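Beta-1,4-exocellulase (Thermobifida fusca, PDB 4AVO) probably hydrolyses beta-1,4 linkages of cellulose as a family 6 cellobiohydrolase, of which this chain is the catalytic domain. Local coordinates at residues 1-6 / 179-184; 35-40 / 350-355; 51-56 / 401-406; 215-220 / 277-282. The protein carries 1 engineered substitution. One frame throughout, in Å; residues are numbered along the deposited sequence. Where two conformers were deposited one is given.

From the N terminus, residues 1-6 run onto strand 180-185, and interaction 1 closes there. Before that happens, 35-40 and 51-56 have already opened interactions 2 and 3, so interaction 1 crosses both. Interaction 4 follows it, a short closure of 215-220 on 277-282 between two strand-leading loops; it falls wholly within the spans of interactions 2 and 3. Those two close late and cross each other: interaction 2 joins strand 38-40 to the loop after strand 346-350, and interaction 3 joins the loop before helix 59-70 to the one leading into helix 406-414. Interactions 1 and 4 share one calcium ion and touch through His220. Interactions 2 and 3 meet the same glucose unit.

Interaction 1 of 4, residues 1-6 / 179-184. With CA (calcium ion), chain C.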
# COMPACT_ATOMS: atom_id res chain seq x y z
N GLU A 1 -19.57 4.70 17.74
CA GLU A 1 -18.91 4.24 19.00
C GLU A 1 -17.44 3.90 18.81
O GLU A 1 -16.65 4.02 19.76
CB GLU A 1 -19.64 3.04 19.59
CG GLU A 1 -21.05 3.37 20.06
CD GLU A 1 -21.09 4.30 21.27
OE1 GLU A 1 -20.03 4.54 21.90
OE2 GLU A 1 -22.19 4.78 21.59
N LYS A 2 -17.07 3.47 17.61
CA LYS A 2 -15.66 3.29 17.26
C LYS A 2 -14.99 4.66 17.30
O LYS A 2 -15.61 5.67 16.96
CB LYS A 2 -15.53 2.65 15.88
CG LYS A 2 -16.03 1.21 15.82
CD LYS A 2 -15.86 0.61 14.43
CE LYS A 2 -16.48 -0.77 14.36
NZ LYS A 2 -16.30 -1.38 13.02
N VAL A 3 -13.73 4.71 17.73
CA VAL A 3 -13.03 5.99 17.82
C VAL A 3 -12.86 6.63 16.44
O VAL A 3 -12.82 5.93 15.42
CB VAL A 3 -11.67 5.89 18.57
CG1 VAL A 3 -11.88 5.38 19.99
CG2 VAL A 3 -10.68 5.01 17.81
N ASP A 4 -12.79 7.96 16.41
CA ASP A 4 -12.62 8.71 15.18
C ASP A 4 -11.37 8.25 14.43
O ASP A 4 -11.41 7.98 13.23
CB ASP A 4 -12.54 10.21 15.50
CG ASP A 4 -12.73 11.11 14.27
OD1 ASP A 4 -12.97 10.60 13.15
OD2 ASP A 4 -12.65 12.34 14.44
N ASN A 5 -10.27 8.15 15.16
CA ASN A 5 -8.97 7.78 14.60
C ASN A 5 -8.37 6.70 15.49
O ASN A 5 -7.95 6.99 16.61
CB ASN A 5 -8.07 9.02 14.55
CG ASN A 5 -6.70 8.75 13.94
OD1 ASN A 5 -5.91 9.68 13.73
ND2 ASN A 5 -6.40 7.50 13.65
N PRO A 6 -8.32 5.45 15.00
CA PRO A 6 -7.80 4.35 15.83
C PRO A 6 -6.32 4.44 16.21
O PRO A 6 -5.88 3.79 17.15
CB PRO A 6 -8.09 3.10 14.99
CG PRO A 6 -8.17 3.60 13.57
CD PRO A 6 -8.77 4.98 13.67
N ASN A 179 -14.19 -3.62 17.32
CA ASN A 179 -12.89 -2.96 17.38
C ASN A 179 -12.09 -3.06 16.08
O ASN A 179 -10.87 -2.85 16.07
CB ASN A 179 -12.09 -3.43 18.60
CG ASN A 179 -11.93 -4.95 18.65
OD1 ASN A 179 -12.51 -5.67 17.85
ND2 ASN A 179 -11.15 -5.43 19.62
N VAL A 180 -12.79 -3.34 14.98
CA VAL A 180 -12.19 -3.38 13.65
C VAL A 180 -12.45 -2.08 12.88
O VAL A 180 -13.58 -1.58 12.84
CB VAL A 180 -12.64 -4.63 12.84
CG1 VAL A 180 -12.12 -4.58 11.41
CG2 VAL A 180 -12.14 -5.90 13.53
N TYR A 181 -11.39 -1.54 12.29
CA TYR A 181 -11.42 -0.28 11.57
C TYR A 181 -10.95 -0.52 10.14
O TYR A 181 -9.76 -0.71 9.91
CB TYR A 181 -10.50 0.74 12.27
CG TYR A 181 -10.95 1.10 13.68
CD1 TYR A 181 -10.75 0.22 14.75
CD2 TYR A 181 -11.58 2.31 13.93
CE1 TYR A 181 -11.18 0.54 16.03
CE2 TYR A 181 -12.00 2.65 15.21
CZ TYR A 181 -11.80 1.77 16.26
OH TYR A 181 -12.23 2.11 17.52
N ASN A 182 -11.87 -0.49 9.18
CA ASN A 182 -11.53 -0.79 7.78
C ASN A 182 -11.03 0.41 7.00
O ASN A 182 -11.67 1.45 6.98
CB ASN A 182 -12.73 -1.36 7.02
CG ASN A 182 -13.18 -2.70 7.53
OD1 ASN A 182 -12.37 -3.54 7.94
ND2 ASN A 182 -14.48 -2.92 7.50
N TYR A 183 -9.90 0.24 6.32
CA TYR A 183 -9.42 1.22 5.36
C TYR A 183 -9.32 0.58 3.98
O TYR A 183 -8.70 -0.48 3.83
CB TYR A 183 -8.06 1.77 5.80
CG TYR A 183 -8.13 2.66 7.03
CD1 TYR A 183 -8.29 2.10 8.30
CD2 TYR A 183 -8.01 4.04 6.93
CE1 TYR A 183 -8.35 2.90 9.44
CE2 TYR A 183 -8.07 4.86 8.06
CZ TYR A 183 -8.24 4.27 9.31
OH TYR A 183 -8.29 5.05 10.43
N ILE A 184 -9.95 1.20 2.99
CA ILE A 184 -9.91 0.73 1.61
C ILE A 184 -8.62 1.21 0.95
O ILE A 184 -8.24 2.37 1.10
CB ILE A 184 -11.14 1.23 0.80
CG1 ILE A 184 -12.42 0.54 1.29
CG2 ILE A 184 -10.94 1.02 -0.70
CD1 ILE A 184 -13.71 1.06 0.63
CA CA C . -12.44 9.12 11.36
O HOH W 1 -13.87 7.16 10.23
O HOH W 2 -10.48 10.58 11.16
O HOH W 3 -10.91 7.77 10.14
O HOH W 4 -14.64 8.44 12.24
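Next to a calcium site, the N-terminal arm of the catalytic domain lies along the start of strand 180-185, with Lys2 and Pro6 enclosing the ring of Tyr181. Pro6 CB sits over the middle of one face, 3.7 Å from the centroid of the Tyr181 ring, in a CH-pi contact. Lys2 covers the opposite face: its CB comes within 3.6 Å of Tyr181 CE2 and its CD lies over the ring. Beyond CG the lysine chain is fully extended, which carries it across the tyrosine to the strand backbone, where Lys2 NZ gives a 2.7 Å hydrogen bond to Val180 O. The approach is in the carbonyl plane, with a C=O...N angle of 160°. NZ also bonds Gly175 O. The phenol end of Tyr181 is held in turn by the arm: Val3 N donates to Tyr181 OH at 3.0 Å from within the ring plane, while Val3 CG2 crosses beside the hydroxyl. Farther along, Pro6 CD rests 3.3 Å from Tyr183 OH, a hydroxyl whose hydrogen-bond partner is Asp347. Asp4 turns away from the strand and grips the calcium ion twice, with O and OD1 each at 2.4 Å; four waters and Asp281 O complete the ligands. Around this, strand 127-133 pairs with the strand through Ile129 and Ala131, and its Val130 touches both Pro6 and Tyr183. Helix 162-175 presents Leu174 to Val180, while His220, just ahead of strand 221-224, meets Tyr181 edge-to-face.

Interaction 2 of 4, residues 35-40 / 350-355; sequences STAVWL and VWVKPP. With BGC (beta-D-glucopyranose), chain B; BGC (beta-D-glucopyranose), chain D.
The glycan pocket is lined here by Trp39 on strand 38-40 and by Lys353 and Pro354, just beyond strand 346-350. Trp39 NE1 donates an almost straight hydrogen bond to Val352 O, 2.8 Å long with an N-H...O angle of 171°. The oxygen lies in the indole plane, whereas the nitrogen stands 46° out of the carbonyl plane. Pro354 CD packs 3.5 Å from Trp39 NE1, and Val352 CG1 meets Trp39 CZ2. Thus held at its edge, the indole offers a face to the chain B glucose, whose C6 stands 3.4 Å above the Trp39 ring plane, over its centre. Lys353 leaves the backbone with CG anti to N, then bends at chi2 (69°), which brings NZ in between two sugars. Lys353 NZ bonds O6 of the chain B glucose at 2.8 Å, that sugar's O5, and O3 of the chain D glucose at 2.9 Å; Ser358 O is a further partner. A leucine in place of Trp39 would probably leave Val352 O without its donor and the chain B glucose without its flat platform. Just before strand 38-40, Ala37 N bonds Trp351 O at 3.1 Å, and the Thr36 methyl reaches the Trp351 ring at its edge. An aromatic ring stacked on a sugar is common in cellulase subsites; here it sits, with the lysine beside it, at the C-terminal ends of the parallel strands of the family 6 barrel.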
# COMPACT_ATOMS: atom_id res chain seq x y z
N SER A 35 6.50 -0.01 14.23
CA SER A 35 5.28 -0.75 13.95
C SER A 35 5.09 -0.98 12.45
O SER A 35 5.13 -0.03 11.66
CB SER A 35 4.08 0.01 14.50
OG SER A 35 2.90 -0.76 14.35
N THR A 36 4.87 -2.24 12.09
CA THR A 36 4.58 -2.63 10.72
C THR A 36 3.31 -3.47 10.68
O THR A 36 2.98 -4.16 11.65
CB THR A 36 5.74 -3.43 10.08
OG1 THR A 36 6.06 -4.56 10.90
CG2 THR A 36 6.99 -2.55 9.94
N ALA A 37 2.60 -3.40 9.56
CA ALA A 37 1.37 -4.18 9.37
C ALA A 37 1.66 -5.66 9.16
O ALA A 37 2.70 -6.03 8.61
CB ALA A 37 0.56 -3.61 8.21
N VAL A 38 0.72 -6.49 9.59
CA VAL A 38 0.82 -7.94 9.44
C VAL A 38 -0.05 -8.37 8.26
O VAL A 38 -1.25 -8.12 8.25
CB VAL A 38 0.38 -8.65 10.74
CG1 VAL A 38 0.25 -10.15 10.53
CG2 VAL A 38 1.37 -8.34 11.88
N TRP A 39 0.56 -9.03 7.28
CA TRP A 39 -0.16 -9.38 6.06
C TRP A 39 -0.68 -10.80 6.11
O TRP A 39 0.05 -11.73 6.45
CB TRP A 39 0.74 -9.22 4.83
CG TRP A 39 1.11 -7.80 4.48
CD1 TRP A 39 1.80 -6.92 5.27
CD2 TRP A 39 0.84 -7.12 3.25
NE1 TRP A 39 1.96 -5.72 4.60
CE2 TRP A 39 1.38 -5.82 3.36
CE3 TRP A 39 0.18 -7.48 2.06
CZ2 TRP A 39 1.30 -4.88 2.33
CZ3 TRP A 39 0.10 -6.55 1.03
CH2 TRP A 39 0.66 -5.26 1.18
N LEU A 40 -1.96 -10.95 5.78
CA LEU A 40 -2.54 -12.28 5.65
C LEU A 40 -2.62 -12.61 4.16
O LEU A 40 -3.67 -12.46 3.53
CB LEU A 40 -3.91 -12.34 6.34
CG LEU A 40 -3.89 -12.13 7.86
CD1 LEU A 40 -5.31 -12.16 8.42
CD2 LEU A 40 -3.03 -13.17 8.58
N VAL A 350 1.83 5.51 8.15
CA VAL A 350 1.99 4.15 8.63
C VAL A 350 3.01 3.41 7.78
O VAL A 350 3.30 3.80 6.66
CB VAL A 350 0.66 3.36 8.58
CG1 VAL A 350 -0.29 3.83 9.69
CG2 VAL A 350 -0.01 3.50 7.22
N TRP A 351 3.56 2.34 8.34
CA TRP A 351 4.38 1.39 7.61
C TRP A 351 3.56 0.14 7.37
O TRP A 351 3.38 -0.69 8.27
CB TRP A 351 5.64 1.05 8.41
CG TRP A 351 6.69 2.13 8.37
CD1 TRP A 351 6.54 3.42 7.93
CD2 TRP A 351 8.04 2.02 8.84
NE1 TRP A 351 7.72 4.11 8.07
CE2 TRP A 351 8.65 3.28 8.63
CE3 TRP A 351 8.78 0.98 9.41
CZ2 TRP A 351 9.99 3.52 8.96
CZ3 TRP A 351 10.12 1.23 9.74
CH2 TRP A 351 10.70 2.49 9.52
N VAL A 352 3.01 0.02 6.17
CA VAL A 352 2.14 -1.10 5.86
C VAL A 352 2.94 -2.18 5.15
O VAL A 352 3.00 -3.31 5.63
CB VAL A 352 0.92 -0.65 5.04
CG1 VAL A 352 0.09 -1.87 4.61
CG2 VAL A 352 0.08 0.28 5.89
N LYS A 353 3.56 -1.83 4.03
CA LYS A 353 4.57 -2.70 3.45
C LYS A 353 5.75 -2.75 4.42
O LYS A 353 6.31 -1.72 4.75
CB LYS A 353 5.02 -2.18 2.08
CG LYS A 353 6.12 -3.02 1.42
CD LYS A 353 5.63 -4.40 0.99
CE LYS A 353 6.75 -5.20 0.34
NZ LYS A 353 6.29 -6.51 -0.19
N PRO A 354 6.12 -3.95 4.90
CA PRO A 354 7.21 -4.01 5.88
C PRO A 354 8.57 -3.85 5.19
O PRO A 354 8.89 -4.63 4.29
CB PRO A 354 7.07 -5.41 6.49
CG PRO A 354 5.68 -5.87 6.10
CD PRO A 354 5.47 -5.27 4.74
N PRO A 355 9.36 -2.83 5.60
CA PRO A 355 10.66 -2.59 4.95
C PRO A 355 11.56 -3.82 4.97
O PRO A 355 11.72 -4.46 6.01
CB PRO A 355 11.26 -1.46 5.79
CG PRO A 355 10.07 -0.71 6.26
CD PRO A 355 9.05 -1.78 6.59
C2 BGC B . 3.38 -10.11 -1.14
C3 BGC B . 2.97 -10.77 0.18
C4 BGC B . 3.63 -10.08 1.36
C5 BGC B . 3.43 -8.57 1.27
C6 BGC B . 4.16 -7.80 2.37
C1 BGC B . 3.17 -8.59 -1.12
O2 BGC B . 2.65 -10.71 -2.19
O3 BGC B . 3.30 -12.14 0.17
O4 BGC B . 3.08 -10.60 2.55
O5 BGC B . 3.88 -8.08 0.01
O6 BGC B . 5.56 -7.88 2.16
C2 BGC D . 3.55 -4.70 -4.29
C3 BGC D . 4.14 -5.85 -3.44
C4 BGC D . 3.12 -6.64 -2.62
C5 BGC D . 1.77 -6.54 -3.35
C6 BGC D . 0.89 -5.47 -2.71
C1 BGC D . 2.40 -5.10 -5.25
O2 BGC D . 4.62 -4.27 -5.08
O3 BGC D . 5.12 -5.34 -2.56
O4 BGC D . 3.57 -7.99 -2.39
O5 BGC D . 1.85 -6.32 -4.76
O6 BGC D . 1.27 -4.20 -3.18
O HOH W 5 2.75 1.06 10.78

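Interaction 3 of 4, residues 51-56 / 401-406; sequences SPTTGS and SGHWFS. With BGC (beta-D-glucopyranose), chain B.
His403 and Pro52 lie side by side, pointing the same way, with the pyrrolidine laid over one face of the imidazole. Pro52 CB is 3.5 Å from the centroid of the His403 ring, a CH-pi contact placed off centre so that CE1 is the nearest ring atom. Thr53 comes to the other end of the ring: its CG2 is 3.6 Å from His403 CD2 and equally near Ser401 O. The threonine rotamer explains this division of labour, since OG1 lies between the backbone N and the carbonyl carbon (chi1 62°) and bonds Asp41, leaving the methyl to face the 401-406 loop. Gly402 sits directly against that methyl; a CB on it would run into Thr53 CG2, and the positive phi would also press it against Ser401 O. The histidine's NE2 bonds Glu369. An alanine in place of His403 would probably uncover the Pro52 ring and leave Glu369 without its imidazole mate. One water donates to Gly402 O at 2.8 Å and, over a longer distance, to Pro52 O; a second donates to Pro52 O at 2.7 Å and accepts from Trp404 N at 3.0 Å. Beneath the joint lies the glycan pocket, where Ser401 OG, more firmly bonded to Ala93 O, takes a weak 3.3 Å bond from O2 of the chain B glucose and Thr53 CG2 borders the same sugar. No direct hydrogen bond joins the two loops, so CH-pi and methyl contacts plus bridging waters make the seam, with the polar ends of Thr53 and His403 turned to Asp41 and Glu369.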
# COMPACT_ATOMS: atom_id res chain seq x y z
N SER A 51 5.71 -19.85 6.69
CA SER A 51 6.14 -19.47 5.36
C SER A 51 7.23 -18.40 5.40
O SER A 51 7.44 -17.75 6.43
CB SER A 51 4.95 -18.99 4.54
OG SER A 51 4.49 -17.74 5.02
N PRO A 52 7.94 -18.20 4.27
CA PRO A 52 8.93 -17.13 4.17
C PRO A 52 8.33 -15.73 4.35
O PRO A 52 9.05 -14.82 4.76
CB PRO A 52 9.46 -17.26 2.74
CG PRO A 52 9.18 -18.66 2.35
CD PRO A 52 7.94 -19.06 3.07
N THR A 53 7.04 -15.58 4.06
CA THR A 53 6.39 -14.26 4.10
C THR A 53 5.70 -13.93 5.43
O THR A 53 5.56 -12.76 5.79
CB THR A 53 5.37 -14.08 2.95
OG1 THR A 53 4.33 -15.05 3.07
CG2 THR A 53 6.04 -14.23 1.59
N THR A 54 5.24 -14.96 6.14
CA THR A 54 4.48 -14.74 7.37
C THR A 54 5.04 -15.44 8.61
O THR A 54 4.57 -15.21 9.73
CB THR A 54 2.98 -15.07 7.18
OG1 THR A 54 2.84 -16.40 6.68
CG2 THR A 54 2.34 -14.09 6.19
N GLY A 55 6.05 -16.29 8.41
CA GLY A 55 6.73 -16.96 9.52
C GLY A 55 5.81 -17.84 10.36
O GLY A 55 4.85 -18.42 9.84
N SER A 56 6.09 -17.90 11.66
CA SER A 56 5.47 -18.89 12.56
C SER A 56 4.23 -18.42 13.33
O SER A 56 3.68 -19.17 14.15
CB SER A 56 6.52 -19.42 13.54
OG SER A 56 7.07 -18.36 14.30
N SER A 401 8.22 -11.92 -3.87
CA SER A 401 7.55 -10.87 -3.11
C SER A 401 7.24 -11.33 -1.69
O SER A 401 6.79 -12.46 -1.48
CB SER A 401 6.26 -10.41 -3.81
OG SER A 401 5.33 -11.47 -3.93
N GLY A 402 7.51 -10.46 -0.73
CA GLY A 402 7.26 -10.76 0.68
C GLY A 402 8.43 -11.45 1.36
O GLY A 402 8.50 -11.47 2.59
N HIS A 403 9.34 -12.02 0.58
CA HIS A 403 10.53 -12.66 1.13
C HIS A 403 11.57 -11.61 1.52
O HIS A 403 11.60 -10.51 0.96
CB HIS A 403 11.14 -13.65 0.14
CG HIS A 403 10.26 -14.82 -0.18
ND1 HIS A 403 10.74 -16.11 -0.27
CD2 HIS A 403 8.93 -14.90 -0.42
CE1 HIS A 403 9.75 -16.93 -0.57
NE2 HIS A 403 8.64 -16.22 -0.65
N TRP A 404 12.43 -11.97 2.46
CA TRP A 404 13.40 -11.01 2.98
C TRP A 404 14.49 -10.67 1.97
O TRP A 404 15.10 -11.56 1.37
CB TRP A 404 14.04 -11.50 4.28
CG TRP A 404 14.76 -10.39 4.98
CD1 TRP A 404 16.12 -10.22 5.07
CD2 TRP A 404 14.17 -9.28 5.66
NE1 TRP A 404 16.40 -9.08 5.79
CE2 TRP A 404 15.22 -8.48 6.16
CE3 TRP A 404 12.85 -8.88 5.90
CZ2 TRP A 404 15.00 -7.31 6.88
CZ3 TRP A 404 12.62 -7.71 6.63
CH2 TRP A 404 13.69 -6.94 7.11
N PHE A 405 14.73 -9.38 1.83
CA PHE A 405 15.61 -8.84 0.80
C PHE A 405 16.62 -7.93 1.50
O PHE A 405 16.40 -6.72 1.64
CB PHE A 405 14.76 -8.08 -0.23
CG PHE A 405 15.50 -7.67 -1.48
CD1 PHE A 405 16.83 -8.05 -1.71
CD2 PHE A 405 14.83 -6.94 -2.46
CE1 PHE A 405 17.48 -7.66 -2.88
CE2 PHE A 405 15.48 -6.55 -3.63
CZ PHE A 405 16.80 -6.91 -3.85
N SER A 406 17.71 -8.54 1.95
CA SER A 406 18.72 -7.85 2.75
C SER A 406 19.21 -6.56 2.11
O SER A 406 19.28 -5.52 2.77
CB SER A 406 19.91 -8.79 3.04
OG SER A 406 20.94 -8.11 3.73
C2 BGC B . 3.38 -10.11 -1.14
C3 BGC B . 2.97 -10.77 0.18
C4 BGC B . 3.63 -10.08 1.36
C5 BGC B . 3.43 -8.57 1.27
C6 BGC B . 4.16 -7.80 2.37
C1 BGC B . 3.17 -8.59 -1.12
O2 BGC B . 2.65 -10.71 -2.19
O3 BGC B . 3.30 -12.14 0.17
O4 BGC B . 3.08 -10.60 2.55
O5 BGC B . 3.88 -8.08 0.01
O6 BGC B . 5.56 -7.88 2.16
O HOH W 6 10.18 -11.77 4.78
O HOH W 7 11.62 -14.39 3.99

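Interaction 4 of 4, residues 215-220 / 277-282. With CA (calcium ion), chain C.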
# COMPACT_ATOMS: atom_id res chain seq x y z
N THR A 215 -22.23 -1.15 3.41
CA THR A 215 -22.53 0.27 3.15
C THR A 215 -21.28 1.09 3.50
O THR A 215 -20.32 0.57 4.08
CB THR A 215 -23.74 0.81 3.97
OG1 THR A 215 -23.34 1.13 5.31
CG2 THR A 215 -24.92 -0.18 4.00
N VAL A 216 -21.31 2.38 3.15
CA VAL A 216 -20.18 3.27 3.47
C VAL A 216 -19.88 3.34 4.97
O VAL A 216 -18.80 3.75 5.36
CB VAL A 216 -20.37 4.69 2.89
CG1 VAL A 216 -20.48 4.64 1.36
CG2 VAL A 216 -21.57 5.40 3.52
N ASP A 217 -20.84 2.94 5.81
CA ASP A 217 -20.64 3.00 7.25
C ASP A 217 -19.68 1.93 7.79
O ASP A 217 -19.32 1.96 8.97
CB ASP A 217 -21.97 2.97 8.01
CG ASP A 217 -22.62 4.34 8.10
OD1 ASP A 217 -21.97 5.35 7.74
OD2 ASP A 217 -23.79 4.42 8.53
N TYR A 218 -19.25 1.02 6.92
CA TYR A 218 -18.21 0.06 7.30
C TYR A 218 -16.81 0.54 6.96
O TYR A 218 -15.83 -0.16 7.20
CB TYR A 218 -18.43 -1.31 6.65
CG TYR A 218 -19.61 -2.08 7.18
CD1 TYR A 218 -19.80 -2.28 8.55
CD2 TYR A 218 -20.54 -2.64 6.30
CE1 TYR A 218 -20.90 -3.00 9.03
CE2 TYR A 218 -21.62 -3.36 6.76
CZ TYR A 218 -21.80 -3.54 8.12
OH TYR A 218 -22.89 -4.26 8.56
N VAL A 219 -16.72 1.75 6.40
CA VAL A 219 -15.46 2.25 5.87
C VAL A 219 -14.94 3.39 6.73
O VAL A 219 -15.52 4.49 6.75
CB VAL A 219 -15.58 2.67 4.38
CG1 VAL A 219 -14.26 3.27 3.88
CG2 VAL A 219 -15.99 1.47 3.52
N HIS A 220 -13.85 3.12 7.44
CA HIS A 220 -13.27 4.10 8.35
C HIS A 220 -12.39 5.10 7.62
O HIS A 220 -12.20 6.22 8.08
CB HIS A 220 -12.48 3.41 9.46
CG HIS A 220 -12.59 4.11 10.77
ND1 HIS A 220 -13.66 3.96 11.61
CD2 HIS A 220 -11.76 5.01 11.37
CE1 HIS A 220 -13.50 4.72 12.68
NE2 HIS A 220 -12.36 5.37 12.55
N GLY A 277 -20.42 10.24 -1.13
CA GLY A 277 -21.31 9.66 -0.13
C GLY A 277 -20.64 8.90 1.00
O GLY A 277 -21.33 8.35 1.86
N PHE A 278 -19.31 8.87 1.03
CA PHE A 278 -18.61 8.32 2.20
C PHE A 278 -18.77 9.25 3.40
O PHE A 278 -19.10 10.43 3.23
CB PHE A 278 -17.13 8.06 1.88
CG PHE A 278 -16.91 6.83 1.04
CD1 PHE A 278 -16.82 5.58 1.63
CD2 PHE A 278 -16.83 6.93 -0.34
CE1 PHE A 278 -16.63 4.43 0.86
CE2 PHE A 278 -16.65 5.79 -1.13
CZ PHE A 278 -16.55 4.55 -0.53
N ARG A 279 -18.55 8.72 4.60
CA ARG A 279 -18.73 9.49 5.84
C ARG A 279 -17.83 10.71 5.88
O ARG A 279 -16.67 10.64 5.48
CB ARG A 279 -18.44 8.62 7.06
CG ARG A 279 -19.34 7.42 7.24
CD ARG A 279 -18.92 6.61 8.45
NE ARG A 279 -18.90 7.42 9.67
CZ ARG A 279 -19.93 7.57 10.50
NH1 ARG A 279 -21.09 6.96 10.26
NH2 ARG A 279 -19.81 8.32 11.58
N SER A 280 -18.35 11.82 6.39
CA SER A 280 -17.56 13.05 6.47
C SER A 280 -16.40 12.95 7.47
O SER A 280 -15.50 13.80 7.47
CB SER A 280 -18.46 14.24 6.82
OG SER A 280 -18.92 14.12 8.15
N ASP A 281 -16.42 11.93 8.32
CA ASP A 281 -15.33 11.73 9.28
C ASP A 281 -14.30 10.68 8.85
O ASP A 281 -13.48 10.25 9.67
CB ASP A 281 -15.87 11.45 10.70
CG ASP A 281 -16.81 10.25 10.76
OD1 ASP A 281 -16.92 9.48 9.78
OD2 ASP A 281 -17.47 10.09 11.81
N ILE A 282 -14.31 10.29 7.58
CA ILE A 282 -13.26 9.40 7.07
C ILE A 282 -11.90 10.09 7.20
O ILE A 282 -11.80 11.32 7.18
CB ILE A 282 -13.50 8.93 5.60
CG1 ILE A 282 -13.58 10.11 4.62
CG2 ILE A 282 -14.73 8.02 5.50
CD1 ILE A 282 -13.33 9.71 3.17
CA CA C . -12.44 9.12 11.36
O HOH W 8 -17.35 5.91 5.12
O HOH W 1 -13.87 7.16 10.23
O HOH W 3 -10.91 7.77 10.14
O HOH W 2 -10.48 10.58 11.16
O HOH W 4 -14.64 8.44 12.24
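A short 3-10 turn at 216-218 lies against Gly277 and Phe278, where the chain leaves helix 262-276, and the type I turn 279-282, with CA atoms of Val216 and Phe278 5.4 Å apart. Val216 reaches over the phenyl face: its CG1 is 4.0 Å from the centroid of the Phe278 ring, 22° off the normal and displaced toward the rim, where CD1 is nearest. Its other methyl, CG2, rests on Gly277 O. Val219 CG1 meets Phe278 at CE1, 4.0 Å away. Both segments end loops that lead from a helix into neighbouring parallel strands, 221-224 and 283-287, of the family's alpha/beta barrel; the second begins with a Schellman motif at Gly277. Arg279 then links two acids. Its chain bends at chi3 (57°), so Arg279 NH1 can reach Asp217 OD1 at 3.1 Å, in the guanidinium plane but well above that of the carboxylate. Side-on, Arg279 NE and NH2 hold Asp281 OD1 and OD2, each at 2.9 Å, in a two-bond salt bridge that probably keeps both groups from turning. Behind this charged network one water donates to Val216 O (2.6 Å) and Val219 O and accepts from Arg279 N, tying the turn to the neighbouring loop. Farther on, His220 O faces Ile282 CA in a CA-H...O contact. That same oxygen accepts from two calcium-bound waters, while Asp281 O binds the calcium ion directly at 2.3 Å, and His220 NE2 bonds Asp4 O, itself a ligand of the metal.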